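Local atomic coordinates of DNA repair protein RAD2 (Saccharomyces cerevisiae, PDB entry 4Q0W), a protein that cuts single-stranded DNA as a magnesium-dependent endonuclease of the XPG/RAD2 family, making an incision essential for nucleotide excision repair of damaged DNA. Residues S31-Q36 against T55-R60; I61-Y66 against N206-K211; N232-A237 against M312-Y317; G264-F269 against D306-V311. All blocks are in the same frame, centred on the assembly; numbering follows the deposited sequence. Where two conformers were deposited one is given.

Contact 1: S31-Q36 against T55-R60; sequences SIWIYQ and TGFFRR. With nucleotides of chain C; nucleotides of chain D.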
# COMPACT_ATOMS: atom_id res chain seq x y z
N SER A 31 1.52 19.61 24.35
CA SER A 31 0.32 18.85 24.73
C SER A 31 0.50 17.32 24.83
O SER A 31 -0.18 16.67 25.62
CB SER A 31 -0.82 19.17 23.75
OG SER A 31 -0.48 18.80 22.42
N ILE A 32 1.39 16.75 24.02
CA ILE A 32 1.57 15.29 24.05
C ILE A 32 2.98 14.84 24.47
O ILE A 32 3.30 13.65 24.40
CB ILE A 32 1.18 14.61 22.71
CG1 ILE A 32 2.13 15.01 21.59
CG2 ILE A 32 -0.27 14.90 22.34
CD1 ILE A 32 2.16 14.03 20.44
N TRP A 33 3.81 15.79 24.89
CA TRP A 33 5.17 15.46 25.32
C TRP A 33 5.22 14.41 26.44
O TRP A 33 6.00 13.45 26.37
CB TRP A 33 5.90 16.72 25.79
CG TRP A 33 6.32 17.65 24.70
CD1 TRP A 33 5.83 17.71 23.41
CD2 TRP A 33 7.35 18.64 24.78
NE1 TRP A 33 6.49 18.70 22.70
CE2 TRP A 33 7.43 19.28 23.52
CE3 TRP A 33 8.22 19.06 25.80
CZ2 TRP A 33 8.34 20.30 23.25
CZ3 TRP A 33 9.12 20.07 25.53
CH2 TRP A 33 9.17 20.69 24.27
N ILE A 34 4.41 14.58 27.48
CA ILE A 34 4.49 13.67 28.62
C ILE A 34 4.21 12.24 28.18
O ILE A 34 5.03 11.34 28.41
CB ILE A 34 3.56 14.06 29.77
CG1 ILE A 34 4.00 15.39 30.39
CG2 ILE A 34 3.58 12.99 30.87
CD1 ILE A 34 3.01 15.92 31.42
N TYR A 35 3.06 12.04 27.53
CA TYR A 35 2.66 10.71 27.08
C TYR A 35 3.71 10.12 26.15
O TYR A 35 4.01 8.93 26.20
CB TYR A 35 1.30 10.74 26.37
CG TYR A 35 0.73 9.36 26.17
CD1 TYR A 35 0.26 8.62 27.25
CD2 TYR A 35 0.66 8.78 24.90
CE1 TYR A 35 -0.26 7.34 27.09
CE2 TYR A 35 0.14 7.50 24.72
CZ TYR A 35 -0.32 6.79 25.82
OH TYR A 35 -0.83 5.52 25.65
N GLN A 36 4.29 10.99 25.33
CA GLN A 36 5.31 10.60 24.38
C GLN A 36 6.59 10.10 25.07
O GLN A 36 7.16 9.08 24.67
CB GLN A 36 5.63 11.79 23.47
CG GLN A 36 6.50 11.49 22.28
CD GLN A 36 6.51 12.64 21.28
OE1 GLN A 36 7.51 13.35 21.14
NE2 GLN A 36 5.39 12.83 20.58
N THR A 55 13.04 14.29 32.61
CA THR A 55 14.24 14.20 31.79
C THR A 55 13.96 14.75 30.39
O THR A 55 14.75 15.53 29.84
CB THR A 55 14.72 12.73 31.68
OG1 THR A 55 15.02 12.23 32.98
CG2 THR A 55 15.96 12.63 30.81
N GLY A 56 12.83 14.34 29.82
CA GLY A 56 12.44 14.75 28.48
C GLY A 56 12.23 16.25 28.37
O GLY A 56 12.82 16.89 27.50
N PHE A 57 11.40 16.81 29.24
CA PHE A 57 11.17 18.25 29.24
C PHE A 57 12.47 19.02 29.45
O PHE A 57 12.71 20.00 28.73
CB PHE A 57 10.15 18.65 30.30
CG PHE A 57 8.74 18.72 29.80
CD1 PHE A 57 7.99 17.56 29.63
CD2 PHE A 57 8.14 19.94 29.51
CE1 PHE A 57 6.69 17.61 29.17
CE2 PHE A 57 6.84 20.01 29.06
CZ PHE A 57 6.11 18.83 28.89
N PHE A 58 13.29 18.59 30.41
CA PHE A 58 14.54 19.30 30.70
C PHE A 58 15.45 19.42 29.47
O PHE A 58 15.96 20.49 29.16
CB PHE A 58 15.29 18.64 31.88
CG PHE A 58 16.54 19.39 32.30
CD1 PHE A 58 17.77 19.12 31.70
CD2 PHE A 58 16.50 20.34 33.31
CE1 PHE A 58 18.93 19.81 32.09
CE2 PHE A 58 17.65 21.03 33.70
CZ PHE A 58 18.86 20.76 33.09
N ARG A 59 15.64 18.30 28.78
CA ARG A 59 16.48 18.26 27.59
C ARG A 59 15.97 19.16 26.45
O ARG A 59 16.76 19.82 25.76
CB ARG A 59 16.57 16.81 27.10
CG ARG A 59 17.41 16.62 25.84
CD ARG A 59 17.49 15.14 25.45
N ARG A 60 14.65 19.18 26.25
CA ARG A 60 14.09 20.02 25.20
C ARG A 60 14.16 21.50 25.55
O ARG A 60 14.44 22.34 24.70
CB ARG A 60 12.65 19.59 24.88
CG ARG A 60 12.58 18.22 24.22
CD ARG A 60 11.20 17.92 23.66
NE ARG A 60 11.18 16.67 22.92
CZ ARG A 60 10.10 16.19 22.32
NH1 ARG A 60 8.96 16.86 22.36
NH2 ARG A 60 10.16 15.03 21.67
P DT C 3 -3.64 8.32 22.20
O5' DT C 3 -2.22 8.96 22.57
C5' DT C 3 -2.10 10.35 22.88
C4' DT C 3 -1.08 11.02 21.98
O4' DT C 3 0.23 10.47 22.20
C3' DT C 3 -1.36 10.80 20.50
O3' DT C 3 -2.01 11.95 19.99
C2' DT C 3 0.01 10.59 19.85
C1' DT C 3 0.99 10.55 21.01
N1 DT C 3 1.88 9.36 21.00
C2 DT C 3 3.19 9.50 20.59
O2 DT C 3 3.66 10.56 20.23
N3 DT C 3 3.93 8.35 20.65
C4 DT C 3 3.47 7.10 21.05
O4 DT C 3 4.21 6.11 21.06
C5 DT C 3 2.09 7.03 21.45
C7 DT C 3 1.49 5.74 21.91
C6 DT C 3 1.36 8.15 21.41
P DA D 16 14.05 8.00 14.61
OP1 DA D 16 14.36 8.62 13.30
OP2 DA D 16 15.04 7.10 15.26
O5' DA D 16 13.70 9.15 15.67
C5' DA D 16 12.80 10.19 15.33
C4' DA D 16 12.12 10.71 16.58
O4' DA D 16 11.26 9.68 17.13
C3' DA D 16 13.06 11.08 17.72
O3' DA D 16 13.23 12.51 17.78
C2' DA D 16 12.40 10.50 18.98
C1' DA D 16 11.03 10.07 18.46
N9 DA D 16 10.37 8.98 19.18
C8 DA D 16 10.93 7.84 19.69
N7 DA D 16 10.07 7.04 20.28
C5 DA D 16 8.85 7.69 20.14
C6 DA D 16 7.54 7.37 20.55
N6 DA D 16 7.22 6.25 21.21
N1 DA D 16 6.55 8.25 20.25
C2 DA D 16 6.87 9.37 19.58
N3 DA D 16 8.06 9.78 19.15
C4 DA D 16 9.02 8.89 19.46
O HOH W 1 7.40 15.71 20.31
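Next to the DNA-binding face of the N-domain, Trp33 of helix 33-40 is wedged between Phe57 and Arg60 of helix 52-66. The edge of its six-membered ring points at the face of Phe57 in an edge-to-face pair, centroids 5.0 Å apart and planes at 57°. CE3 of Trp33 lies over the centre of the Phe57 ring. Arg60 covers a face of the indole with its extended chain. Its CD makes a CH-pi contact with the six-membered ring, and its guanidinium makes a cation-pi contact, CZ standing 4.3 Å from the centroid of the five-membered ring. The guanidinium plane is nearly upright on the indole, at 85°. Gln36 holds the far end: Arg60 NH2 donates to Gln36 OE1 over 3.2 Å, and a water joins that OE1 to Arg60 NH1. Gln36 runs extended toward the DNA, its CG opposite the backbone N (chi1 -170°), and NE2 donates to O2 of DT3 of chain C at 2.9 Å. Arg60 probably steadies this amide as a second-shell residue. Ile34 CG1 packs on Phe57 CE1 at 3.7 Å. This is an aromatic cluster behind a DNA-contacting helix, within the PIN-like nuclease fold of the XPG/RAD2 family.

Contact 2: I61-Y66 against N206-K211; sequences ICKLLY and NMFHEK. With nucleotides of chain D.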
# COMPACT_ATOMS: atom_id res chain seq x y z
N ILE A 61 13.91 21.82 26.82
CA ILE A 61 13.99 23.21 27.29
C ILE A 61 15.41 23.74 27.08
O ILE A 61 15.61 24.87 26.63
CB ILE A 61 13.62 23.31 28.78
CG1 ILE A 61 12.11 23.15 28.97
CG2 ILE A 61 14.09 24.64 29.38
CD1 ILE A 61 11.70 22.90 30.44
N CYS A 62 16.40 22.91 27.39
CA CYS A 62 17.79 23.31 27.25
C CYS A 62 18.14 23.56 25.77
O CYS A 62 18.87 24.50 25.46
CB CYS A 62 18.72 22.26 27.87
SG CYS A 62 18.64 22.25 29.69
N LYS A 63 17.61 22.74 24.87
CA LYS A 63 17.87 22.92 23.45
C LYS A 63 17.33 24.28 22.99
O LYS A 63 18.05 25.04 22.34
CB LYS A 63 17.27 21.77 22.62
CG LYS A 63 17.58 21.86 21.12
CD LYS A 63 17.19 20.58 20.38
CE LYS A 63 17.39 20.71 18.87
NZ LYS A 63 17.02 19.47 18.13
N LEU A 64 16.09 24.59 23.36
CA LEU A 64 15.48 25.88 23.04
C LEU A 64 16.32 27.04 23.59
O LEU A 64 16.60 28.01 22.89
CB LEU A 64 14.05 25.95 23.58
CG LEU A 64 13.03 24.94 23.01
CD1 LEU A 64 11.73 24.95 23.79
CD2 LEU A 64 12.78 25.20 21.53
N LEU A 65 16.72 26.93 24.85
CA LEU A 65 17.46 28.01 25.49
C LEU A 65 18.85 28.15 24.88
O LEU A 65 19.36 29.27 24.72
CB LEU A 65 17.53 27.81 27.01
CG LEU A 65 16.23 28.04 27.77
CD1 LEU A 65 16.43 27.90 29.29
CD2 LEU A 65 15.60 29.40 27.42
N TYR A 66 19.45 27.02 24.52
CA TYR A 66 20.75 27.00 23.87
C TYR A 66 20.79 27.86 22.60
O TYR A 66 21.81 28.46 22.29
CB TYR A 66 21.15 25.57 23.51
CG TYR A 66 22.50 25.50 22.82
CD1 TYR A 66 23.68 25.48 23.56
CD2 TYR A 66 22.60 25.47 21.43
CE1 TYR A 66 24.92 25.42 22.94
CE2 TYR A 66 23.84 25.42 20.80
CZ TYR A 66 24.99 25.39 21.56
OH TYR A 66 26.21 25.33 20.93
N ASN A 206 9.59 19.05 13.52
CA ASN A 206 10.80 18.24 13.76
C ASN A 206 11.87 18.99 14.54
O ASN A 206 13.06 18.73 14.38
CB ASN A 206 11.39 17.69 12.44
CG ASN A 206 10.47 16.70 11.76
OD1 ASN A 206 9.45 16.29 12.32
ND2 ASN A 206 10.83 16.29 10.55
N MET A 207 11.43 19.93 15.37
CA MET A 207 12.33 20.73 16.20
C MET A 207 13.20 19.86 17.12
O MET A 207 14.34 20.19 17.39
CB MET A 207 11.51 21.70 17.04
CG MET A 207 12.32 22.60 17.97
SD MET A 207 13.14 23.93 17.07
CE MET A 207 14.36 24.40 18.29
N PHE A 208 12.67 18.73 17.58
CA PHE A 208 13.44 17.91 18.51
C PHE A 208 13.95 16.60 17.90
O PHE A 208 14.29 15.66 18.62
CB PHE A 208 12.67 17.72 19.82
CG PHE A 208 12.28 19.03 20.44
CD1 PHE A 208 13.20 19.77 21.17
CD2 PHE A 208 11.02 19.56 20.22
CE1 PHE A 208 12.86 21.00 21.70
CE2 PHE A 208 10.67 20.79 20.76
CZ PHE A 208 11.60 21.51 21.50
N HIS A 209 14.02 16.57 16.57
CA HIS A 209 14.80 15.55 15.88
C HIS A 209 16.28 15.85 16.08
O HIS A 209 16.65 16.98 16.41
CB HIS A 209 14.45 15.51 14.39
CG HIS A 209 13.16 14.81 14.09
ND1 HIS A 209 12.88 14.26 12.86
CD2 HIS A 209 12.08 14.56 14.87
CE1 HIS A 209 11.68 13.71 12.89
NE2 HIS A 209 11.18 13.87 14.10
N GLU A 210 17.13 14.85 15.90
CA GLU A 210 18.56 15.04 16.08
C GLU A 210 19.23 15.57 14.81
O GLU A 210 19.99 14.86 14.15
CB GLU A 210 19.22 13.73 16.52
CG GLU A 210 19.99 13.84 17.82
CD GLU A 210 19.22 14.60 18.89
OE1 GLU A 210 19.68 15.69 19.28
OE2 GLU A 210 18.16 14.10 19.33
N LYS A 211 18.94 16.83 14.48
CA LYS A 211 19.41 17.44 13.23
C LYS A 211 19.90 18.87 13.43
O LYS A 211 19.56 19.51 14.42
CB LYS A 211 18.29 17.45 12.19
CG LYS A 211 18.44 16.42 11.10
CD LYS A 211 17.38 15.33 11.19
CE LYS A 211 17.70 14.20 10.22
NZ LYS A 211 19.09 13.69 10.42
P DA D 16 14.05 8.00 14.61
OP1 DA D 16 14.36 8.62 13.30
OP2 DA D 16 15.04 7.10 15.26
O5' DA D 16 13.70 9.15 15.67
C5' DA D 16 12.80 10.19 15.33
C4' DA D 16 12.12 10.71 16.58
O4' DA D 16 11.26 9.68 17.13
C3' DA D 16 13.06 11.08 17.72
O3' DA D 16 13.23 12.51 17.78
C2' DA D 16 12.40 10.50 18.98
C1' DA D 16 11.03 10.07 18.46
N9 DA D 16 10.37 8.98 19.18
C8 DA D 16 10.93 7.84 19.69
N7 DA D 16 10.07 7.04 20.28
C5 DA D 16 8.85 7.69 20.14
C6 DA D 16 7.54 7.37 20.55
N6 DA D 16 7.22 6.25 21.21
N1 DA D 16 6.55 8.25 20.25
C2 DA D 16 6.87 9.37 19.58
N3 DA D 16 8.06 9.78 19.15
C4 DA D 16 9.02 8.89 19.46
O HOH W 2 16.73 17.20 19.88
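Lys63 of helix 52-66 reaches across to the loop 206-211 and brings its ammonium to the carbonyl of Met207. The chain is fully stretched, with CG trans to the backbone N (chi1 -177°) and every later torsion near 180°. NZ donates to Met207 O at 2.9 Å, in the carbonyl plane. A water accepts from NZ at 2.9 Å and gives weak bonds to Phe208 O and Glu210 OE1. The carboxylate of Glu210 itself stays farther off, OE1 lying 4.8 Å from Lys63 NZ. Cut back to an alanine, this position would probably leave Met207 O and the water without their shared donor and tie the turn less firmly to the helix.

Beside this polar link runs an apolar one. Leu64 CD2 meets Met207 CE at 3.7 Å and Phe208 CZ at 3.9 Å. Met207 bends at chi2 (76°), and its CG lies over one face of the Phe208 ring. The Phe208 side chain lies roughly square to Leu64, while it and Lys63 pass alongside each other, pointing opposite ways. Asn206 to His209 form a type I beta turn, and C5' of DA16 of chain D lies over one face of the His209 ring. The loop joins strands 202-205 and 213-218. Leu64, Met207 and Phe208 all rest on Ile189 of strand 187-189, and Leu64 also touches Phe73 of strand 70-75.

Contact 3: N232-A237 against M312-Y317; sequences NMIELA and MVYDAY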
# COMPACT_ATOMS: atom_id res chain seq x y z
N ASN A 232 -9.95 25.28 2.21
CA ASN A 232 -9.55 24.08 1.48
C ASN A 232 -9.00 23.00 2.42
O ASN A 232 -9.33 21.82 2.28
CB ASN A 232 -8.45 24.38 0.46
CG ASN A 232 -8.92 25.21 -0.73
OD1 ASN A 232 -8.12 25.94 -1.31
ND2 ASN A 232 -10.21 25.09 -1.11
N MET A 233 -8.12 23.41 3.33
CA MET A 233 -7.50 22.49 4.28
C MET A 233 -8.56 21.88 5.20
O MET A 233 -8.52 20.69 5.52
CB MET A 233 -6.42 23.20 5.11
CG MET A 233 -5.18 23.57 4.29
SD MET A 233 -3.83 24.28 5.27
CE MET A 233 -4.54 25.86 5.70
N ILE A 234 -9.51 22.70 5.63
CA ILE A 234 -10.56 22.21 6.50
C ILE A 234 -11.42 21.20 5.71
O ILE A 234 -11.91 20.22 6.27
CB ILE A 234 -11.40 23.37 7.06
CG1 ILE A 234 -10.54 24.26 7.96
CG2 ILE A 234 -12.63 22.85 7.82
CD1 ILE A 234 -11.27 25.48 8.52
N GLU A 235 -11.58 21.41 4.41
CA GLU A 235 -12.40 20.48 3.62
C GLU A 235 -11.62 19.22 3.27
O GLU A 235 -12.20 18.13 3.20
CB GLU A 235 -12.96 21.16 2.36
CG GLU A 235 -13.97 22.29 2.66
CD GLU A 235 -14.98 22.50 1.52
OE1 GLU A 235 -14.62 22.26 0.34
OE2 GLU A 235 -16.14 22.89 1.81
N LEU A 236 -10.31 19.35 3.05
CA LEU A 236 -9.44 18.18 2.95
C LEU A 236 -9.55 17.28 4.19
O LEU A 236 -9.55 16.04 4.08
CB LEU A 236 -7.98 18.60 2.77
CG LEU A 236 -7.47 19.02 1.40
CD1 LEU A 236 -6.00 19.51 1.53
CD2 LEU A 236 -7.58 17.85 0.40
N ALA A 237 -9.63 17.89 5.37
CA ALA A 237 -9.75 17.10 6.60
C ALA A 237 -10.96 16.17 6.50
O ALA A 237 -10.92 15.01 6.94
CB ALA A 237 -9.87 18.02 7.80
N MET A 312 -20.24 21.76 11.59
CA MET A 312 -19.67 21.51 12.92
C MET A 312 -18.14 21.39 12.83
O MET A 312 -17.42 21.90 13.69
CB MET A 312 -20.24 20.24 13.55
CG MET A 312 -21.73 20.25 13.81
SD MET A 312 -22.25 21.69 14.77
CE MET A 312 -21.45 21.38 16.34
N VAL A 313 -17.65 20.68 11.81
CA VAL A 313 -16.22 20.56 11.58
C VAL A 313 -15.64 21.95 11.27
O VAL A 313 -14.63 22.35 11.85
CB VAL A 313 -15.91 19.60 10.41
CG1 VAL A 313 -14.43 19.66 10.02
CG2 VAL A 313 -16.32 18.15 10.75
N TYR A 314 -16.28 22.66 10.34
CA TYR A 314 -15.82 23.98 9.92
C TYR A 314 -15.79 24.96 11.09
O TYR A 314 -14.79 25.69 11.31
CB TYR A 314 -16.72 24.50 8.79
CG TYR A 314 -16.24 25.77 8.15
CD1 TYR A 314 -15.07 25.79 7.40
CD2 TYR A 314 -16.95 26.94 8.27
CE1 TYR A 314 -14.63 26.96 6.81
CE2 TYR A 314 -16.51 28.12 7.69
CZ TYR A 314 -15.35 28.11 6.96
OH TYR A 314 -14.92 29.28 6.37
N ASP A 315 -16.86 24.97 11.88
CA ASP A 315 -16.91 25.85 13.04
C ASP A 315 -15.85 25.49 14.08
O ASP A 315 -15.29 26.37 14.73
CB ASP A 315 -18.29 25.82 13.67
CG ASP A 315 -18.38 26.72 14.89
OD1 ASP A 315 -18.45 27.96 14.72
OD2 ASP A 315 -18.39 26.20 16.03
N ALA A 316 -15.58 24.19 14.25
CA ALA A 316 -14.64 23.74 15.28
C ALA A 316 -13.22 24.19 14.95
O ALA A 316 -12.42 24.51 15.85
CB ALA A 316 -14.69 22.22 15.44
N TYR A 317 -12.89 24.20 13.66
CA TYR A 317 -11.59 24.70 13.23
C TYR A 317 -11.53 26.23 13.14
O TYR A 317 -10.50 26.83 13.47
CB TYR A 317 -11.23 24.11 11.87
CG TYR A 317 -10.75 22.67 11.93
CD1 TYR A 317 -9.62 22.31 12.68
CD2 TYR A 317 -11.39 21.67 11.21
CE1 TYR A 317 -9.17 20.99 12.73
CE2 TYR A 317 -10.95 20.35 11.24
CZ TYR A 317 -9.84 20.02 12.00
OH TYR A 317 -9.40 18.72 12.03
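Close to the metal site, helix 230-240 of the I-domain packs against helix 311-318 through a small apolar interface centred on Ile234. Ile234 CD1 touches Tyr317 CB at 3.6 Å. Its CG2 branch lies 3.8 Å from Tyr314 CD1, at the edge of that ring and near its plane. The same methyl reaches Tyr317 CD2 and, more loosely, Val313 CG1. The torsions account for this division. CG2 is trans to the backbone N and CG1 trans to the carbonyl carbon (chi1 -65°), and an extended chi2 carries CD1 on to the CB of Tyr317. Ile234 stands roughly perpendicular to Tyr314 but lies antiparallel alongside Tyr317.

The two short helical segments cross at 130°, nearer antiparallel than parallel, with axes 10.1 Å apart at closest approach. Helix 230-240 is consistent with the first helix of the helix-two-turn-helix element of this family, and helix 311-318 packs across it; no hydrogen bond joins the two segments. Ala237, one turn after Ile234, adds its CB at 4.3 Å from Tyr317 CE2.

Tyr317 links this packing to the catalytic region. Its OH is hydrogen-bonded to Ser242 OG and more weakly to Asp194 OD1. Asp194 is part of the calcium site in this crystal, and by similarity it binds the second magnesium. The ring also meets Phe198 and Tyr244. Tyr314 is partly exposed, and its side chain also touches Lys231 of helix 230-240.

Contact 4: G264-F269 against D306-V311; sequences GNLKNF and DDFPSV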
# COMPACT_ATOMS: atom_id res chain seq x y z
N GLY A 264 -13.51 22.25 -6.60
CA GLY A 264 -13.40 23.50 -5.88
C GLY A 264 -13.76 23.39 -4.41
O GLY A 264 -13.02 23.86 -3.54
N ASN A 265 -14.92 22.80 -4.13
CA ASN A 265 -15.34 22.56 -2.75
C ASN A 265 -16.25 21.34 -2.61
O ASN A 265 -16.71 20.78 -3.61
CB ASN A 265 -15.97 23.82 -2.12
CG ASN A 265 -17.34 24.18 -2.73
OD1 ASN A 265 -18.15 23.32 -3.09
ND2 ASN A 265 -17.59 25.48 -2.84
N LEU A 266 -16.52 20.95 -1.36
CA LEU A 266 -17.22 19.71 -1.07
C LEU A 266 -18.70 19.77 -1.43
O LEU A 266 -19.30 18.74 -1.74
CB LEU A 266 -17.07 19.36 0.42
CG LEU A 266 -15.63 19.08 0.88
CD1 LEU A 266 -15.60 18.66 2.34
CD2 LEU A 266 -14.98 18.02 0.00
N LYS A 267 -19.30 20.95 -1.35
CA LYS A 267 -20.70 21.12 -1.75
C LYS A 267 -20.85 20.81 -3.23
O LYS A 267 -21.74 20.05 -3.64
CB LYS A 267 -21.20 22.54 -1.44
CG LYS A 267 -22.61 22.84 -2.02
CD LYS A 267 -23.69 21.98 -1.36
CE LYS A 267 -25.08 22.17 -2.02
NZ LYS A 267 -25.39 23.61 -2.35
N ASN A 268 -19.96 21.38 -4.04
CA ASN A 268 -19.94 21.10 -5.47
C ASN A 268 -19.70 19.62 -5.75
O ASN A 268 -20.31 19.04 -6.66
CB ASN A 268 -18.91 21.98 -6.19
CG ASN A 268 -19.17 23.47 -6.00
OD1 ASN A 268 -20.25 23.86 -5.54
ND2 ASN A 268 -18.19 24.30 -6.33
N PHE A 269 -18.79 19.02 -4.99
CA PHE A 269 -18.50 17.59 -5.13
C PHE A 269 -19.77 16.79 -4.78
O PHE A 269 -20.19 15.92 -5.56
CB PHE A 269 -17.30 17.24 -4.22
CG PHE A 269 -17.04 15.76 -4.04
CD1 PHE A 269 -16.85 14.91 -5.12
CD2 PHE A 269 -16.94 15.23 -2.75
CE1 PHE A 269 -16.59 13.54 -4.93
CE2 PHE A 269 -16.68 13.87 -2.54
CZ PHE A 269 -16.50 13.02 -3.63
N ASP A 306 -26.52 15.75 4.41
CA ASP A 306 -26.52 17.17 4.82
C ASP A 306 -25.41 17.51 5.81
O ASP A 306 -25.14 18.68 6.08
CB ASP A 306 -27.88 17.56 5.40
CG ASP A 306 -28.99 17.45 4.38
OD1 ASP A 306 -28.81 17.96 3.26
OD2 ASP A 306 -30.02 16.83 4.70
N ASP A 307 -24.75 16.49 6.35
CA ASP A 307 -23.60 16.74 7.18
C ASP A 307 -22.34 16.83 6.33
O ASP A 307 -21.22 16.91 6.85
CB ASP A 307 -23.45 15.64 8.25
CG ASP A 307 -22.53 16.05 9.38
OD1 ASP A 307 -22.47 17.26 9.71
OD2 ASP A 307 -21.85 15.17 9.95
N PHE A 308 -22.50 16.84 5.01
CA PHE A 308 -21.33 16.88 4.15
C PHE A 308 -21.43 18.01 3.14
O PHE A 308 -22.28 17.98 2.27
CB PHE A 308 -21.15 15.55 3.42
CG PHE A 308 -19.86 15.45 2.65
CD1 PHE A 308 -19.77 15.94 1.35
CD2 PHE A 308 -18.75 14.88 3.24
CE1 PHE A 308 -18.59 15.86 0.65
CE2 PHE A 308 -17.56 14.79 2.54
CZ PHE A 308 -17.48 15.28 1.24
N PRO A 309 -20.55 19.02 3.25
CA PRO A 309 -19.55 19.17 4.32
C PRO A 309 -20.22 19.54 5.65
O PRO A 309 -21.41 19.92 5.68
CB PRO A 309 -18.69 20.34 3.82
CG PRO A 309 -19.67 21.17 3.00
CD PRO A 309 -20.55 20.16 2.32
N SER A 310 -19.48 19.40 6.73
CA SER A 310 -20.02 19.60 8.07
C SER A 310 -19.71 21.00 8.57
O SER A 310 -18.54 21.39 8.65
CB SER A 310 -19.44 18.56 9.04
OG SER A 310 -19.70 18.93 10.38
N VAL A 311 -20.75 21.76 8.90
CA VAL A 311 -20.50 23.06 9.52
C VAL A 311 -19.92 22.88 10.93
O VAL A 311 -19.19 23.74 11.41
CB VAL A 311 -21.77 23.96 9.56
CG1 VAL A 311 -22.84 23.35 10.47
CG2 VAL A 311 -21.40 25.37 10.05
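Phe308 and cis-Pro309 press on the first turn of helix 266-278, whose N-cap is Asn265, in the helical region that follows what is probably the helix-two-turn-helix element of the family. Leu266 is the hub. It stands nearly square to Phe308, with its CB 3.8 Å from Phe308 CE1 and its two methyls near CZ. Against Pro309 it runs antiparallel, CD1 meeting the proline CB at 3.8 Å. The Phe308 ring and the proline ring both bear on Leu266.

Phe269, one turn on from Leu266, meets Phe308 at a slant. Its CD2 comes to the edge of the Phe308 ring, near the ring plane, at 3.8 Å from CE1. Phe308 CG lies trans to the backbone N (chi1 -172°), and this swings the ring in between Leu266 and Phe269. With an alanine in place of Phe308, the ring would be gone, and a gap would probably open beside Leu266 and Phe269 CD2.

Other helices pack round this contact. Leu266 also touches Leu239 of helix 230-240 and Ile260 of helix 253-263, and Phe269 touches Leu293 and Leu297 of helix 288-299. The contact thus ties the loop before helix 311-318 to helix 266-278, away from the annotated sites. At the helix start the capping bond is almost straight: Asn268 N donates to Asn265 OD1 over 2.8 Å, with an N-H...O angle of 173°.

How the contacts relate
Contacts 1 and 2 share helix 52-66 and touch through Phe208, which packs on Trp33 and on Arg60 CG. Contacts 3 and 4 lie on the opposite side of the chain's centre. Contact 4 is nested within the loop closed by contact 3, and Glu235 OE1 probably accepts a hydrogen bond from Leu266 N between them. The centres of contacts 1 and 3 are about 29 Å apart. Contacts 1, 3 and 4 are buried, while contact 2 is partly buried. Near the DNA, contacts 1 and 2 combine apolar packing with a cationic side chain and a water. Contacts 3 and 4 are apolar across their segments, without a hydrogen bond.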